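Local coordinates for protein phosphoribosylaminoimidazole-succinocarboxamide synthase (Pyrococcus horikoshii, PDB 4O7T) that catalyses the ATP-dependent joining of L-aspartate to the carboxylate of an aminoimidazole ribonucleotide, giving SAICAR in de novo purine biosynthesis, at residues V92-A97 against I169-F174. Sequence-based numbering, arbitrary orientation.
Sequences VRNVVA and IILVDF. With TMP (thymidine-5'-phosphate), chain B.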
loop_
_atom_site.group_PDB
_atom_site.type_symbol
_atom_site.label_atom_id
_atom_site.label_comp_id
_atom_site.label_asym_id
_atom_site.label_seq_id
_atom_site.Cartn_x
_atom_site.Cartn_y
_atom_site.Cartn_z
ATOM N N VAL A 92 12.585 -3.576 -1.297
ATOM C CA VAL A 92 12.776 -4.620 -0.296
ATOM C C VAL A 92 13.433 -4.015 0.951
ATOM O O VAL A 92 14.383 -3.234 0.842
ATOM C CB VAL A 92 13.622 -5.796 -0.831
ATOM C CG1 VAL A 92 13.655 -6.926 0.195
ATOM C CG2 VAL A 92 13.074 -6.299 -2.164
ATOM N N ARG A 93 12.909 -4.363 2.128
ATOM C CA ARG A 93 13.331 -3.723 3.381
ATOM C C ARG A 93 13.646 -4.761 4.468
ATOM O O ARG A 93 12.829 -5.644 4.742
ATOM C CB ARG A 93 12.258 -2.722 3.854
ATOM C CG ARG A 93 11.544 -1.962 2.716
ATOM C CD ARG A 93 10.532 -0.913 3.202
ATOM N NE ARG A 93 11.210 0.287 3.670
ATOM C CZ ARG A 93 11.151 1.500 3.119
ATOM N NH1 ARG A 93 10.369 1.760 2.062
ATOM N NH2 ARG A 93 11.886 2.478 3.665
ATOM N N ASN A 94 14.832 -4.640 5.068
ATOM C CA ASN A 94 15.314 -5.545 6.127
ATOM C C ASN A 94 15.348 -4.868 7.491
ATOM O O ASN A 94 15.084 -5.504 8.513
ATOM C CB ASN A 94 16.717 -6.060 5.786
ATOM C CG ASN A 94 16.751 -6.813 4.465
ATOM O OD1 ASN A 94 15.974 -7.749 4.263
ATOM N ND2 ASN A 94 17.645 -6.407 3.554
ATOM N N VAL A 95 15.663 -3.572 7.484
ATOM C CA VAL A 95 15.851 -2.781 8.691
ATOM C C VAL A 95 14.988 -1.525 8.527
ATOM O O VAL A 95 14.956 -0.950 7.434
ATOM C CB VAL A 95 17.351 -2.417 8.858
ATOM C CG1 VAL A 95 17.555 -1.374 9.935
ATOM C CG2 VAL A 95 18.169 -3.673 9.162
ATOM N N VAL A 96 14.259 -1.129 9.574
ATOM C CA VAL A 96 13.400 0.065 9.500
ATOM C C VAL A 96 14.194 1.347 9.256
ATOM O O VAL A 96 15.150 1.673 9.983
ATOM C CB VAL A 96 12.494 0.238 10.739
ATOM C CG1 VAL A 96 11.685 1.516 10.644
ATOM C CG2 VAL A 96 11.564 -0.950 10.895
ATOM N N ALA A 97 13.794 2.060 8.210
ATOM C CA ALA A 97 14.419 3.335 7.828
ATOM C C ALA A 97 13.486 4.080 6.886
ATOM O O ALA A 97 12.534 3.500 6.378
ATOM C CB ALA A 97 15.754 3.087 7.141
ATOM N N ILE A 169 28.805 -4.622 5.849
ATOM C CA ILE A 169 27.779 -3.683 5.414
ATOM C C ILE A 169 26.412 -4.320 5.592
ATOM O O ILE A 169 26.169 -5.433 5.109
ATOM C CB ILE A 169 27.997 -3.243 3.953
ATOM C CG1 ILE A 169 29.284 -2.418 3.859
ATOM C CG2 ILE A 169 26.819 -2.421 3.446
ATOM C CD1 ILE A 169 30.020 -2.596 2.551
ATOM N N ILE A 170 25.541 -3.608 6.306
ATOM C CA ILE A 170 24.140 -3.981 6.448
ATOM C C ILE A 170 23.335 -3.437 5.275
ATOM O O ILE A 170 23.330 -2.234 5.024
ATOM C CB ILE A 170 23.545 -3.443 7.766
ATOM C CG1 ILE A 170 24.261 -4.082 8.969
ATOM C CG2 ILE A 170 22.042 -3.701 7.826
ATOM C CD1 ILE A 170 23.992 -3.367 10.278
ATOM N N LEU A 171 22.673 -4.328 4.547
ATOM C CA LEU A 171 21.724 -3.910 3.519
ATOM C C LEU A 171 20.384 -3.596 4.194
ATOM O O LEU A 171 19.626 -4.493 4.563
ATOM C CB LEU A 171 21.573 -4.984 2.440
ATOM C CG LEU A 171 20.574 -4.688 1.307
ATOM C CD1 LEU A 171 20.973 -3.468 0.489
ATOM C CD2 LEU A 171 20.452 -5.917 0.427
ATOM N N VAL A 172 20.119 -2.309 4.366
ATOM C CA VAL A 172 18.974 -1.831 5.136
ATOM C C VAL A 172 17.675 -1.997 4.320
ATOM O O VAL A 172 16.701 -2.611 4.791
ATOM C CB VAL A 172 19.236 -0.370 5.561
ATOM C CG1 VAL A 172 17.979 0.340 6.059
ATOM C CG2 VAL A 172 20.350 -0.353 6.602
ATOM N N ASP A 173 17.693 -1.454 3.097
ATOM C CA ASP A 173 16.569 -1.536 2.152
ATOM C C ASP A 173 17.097 -1.158 0.778
ATOM O O ASP A 173 18.239 -0.711 0.677
ATOM C CB ASP A 173 15.354 -0.674 2.584
ATOM C CG ASP A 173 15.684 0.826 2.749
ATOM O OD1 ASP A 173 16.473 1.380 1.979
ATOM O OD2 ASP A 173 15.122 1.468 3.651
ATOM N N PHE A 174 16.299 -1.356 -0.276
ATOM C CA PHE A 174 16.738 -1.004 -1.639
ATOM C C PHE A 174 15.595 -1.052 -2.626
ATOM O O PHE A 174 14.580 -1.693 -2.381
ATOM C CB PHE A 174 17.899 -1.914 -2.122
ATOM C CG PHE A 174 17.534 -3.375 -2.240
ATOM C CD1 PHE A 174 17.143 -3.915 -3.467
ATOM C CD2 PHE A 174 17.593 -4.212 -1.134
ATOM C CE1 PHE A 174 16.809 -5.257 -3.587
ATOM C CE2 PHE A 174 17.268 -5.562 -1.241
ATOM C CZ PHE A 174 16.865 -6.087 -2.472
HETATM P P TMP B . 12.021 5.124 1.139
HETATM O O1P TMP B . 12.107 6.529 0.658
HETATM O O2P TMP B . 10.714 4.454 0.758
HETATM O O3P TMP B . 12.475 4.871 2.558
HETATM O "O5'" TMP B . 13.148 4.410 0.246
HETATM C "C5'" TMP B . 13.377 2.995 0.288
HETATM C "C4'" TMP B . 14.577 2.637 -0.582
HETATM O "O4'" TMP B . 14.264 2.827 -1.968
HETATM C "C3'" TMP B . 15.820 3.482 -0.298
HETATM O "O3'" TMP B . 16.934 2.602 -0.290
HETATM C "C2'" TMP B . 16.042 4.362 -1.497
HETATM C "C1'" TMP B . 15.197 3.723 -2.593
HETATM N N1 TMP B . 14.502 4.742 -3.394
HETATM C C2 TMP B . 14.883 4.955 -4.748
HETATM O O2 TMP B . 15.812 4.283 -5.235
HETATM N N3 TMP B . 14.263 5.873 -5.517
HETATM C C4 TMP B . 13.265 6.623 -5.010
HETATM O O4 TMP B . 12.699 7.489 -5.717
HETATM C C5 TMP B . 12.829 6.427 -3.599
HETATM C C5M TMP B . 11.711 7.246 -2.989
HETATM C C6 TMP B . 13.497 5.470 -2.843
HETATM O O HOH W 1 13.500 0.380 5.378
#
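Arg93 and Asp173 rise side by side as a non-hydrogen-bonded pair on neighbouring antiparallel strands, and together they grip both ends of the sugar-phosphate of thymidine-5'-phosphate. The arginine chain bends at its third torsion (chi3 77°), which brings the guanidinium edge to the phosphate: Arg93 NH1 donates to the nucleotide O2P at 3.0 Å and Arg93 NH2 to its O3P at 2.7 Å. Asp173 turns OD1 to the sugar, where the nucleotide O3' donates to it at 2.6 Å. Between the two side chains the salt bridge is purely electrostatic, because Asp173 OD2 lies well out of the guanidinium plane, 3.4 Å from Arg93 NH2; a water that accepts from Arg93 NE also lies 2.6 Å from Asp173 OD2 and probably bridges the pair. Glu118 and Arg198 supply second charges to Arg93 and Asp173 respectively. On the opposite face of the sheet, Val92 sets its CB over the Phe174 ring in a CH-pi contact, 4.0 Å from the centroid. Where the chain turns its corner, Val172 O accepts from the backbone N of both Asn94 and Val95, while Asn94 ND2, also bonded to Asn157, reaches Leu171 O at 2.9 Å from above the carbonyl plane. A leucine in place of Arg93 would probably leave the phosphate without its two-pronged grip and Asp173 with Arg198 alone. Complementary charges on paired strands thus form a nucleotide-binding surface, consistent with a site for the phosphoribosyl substrate.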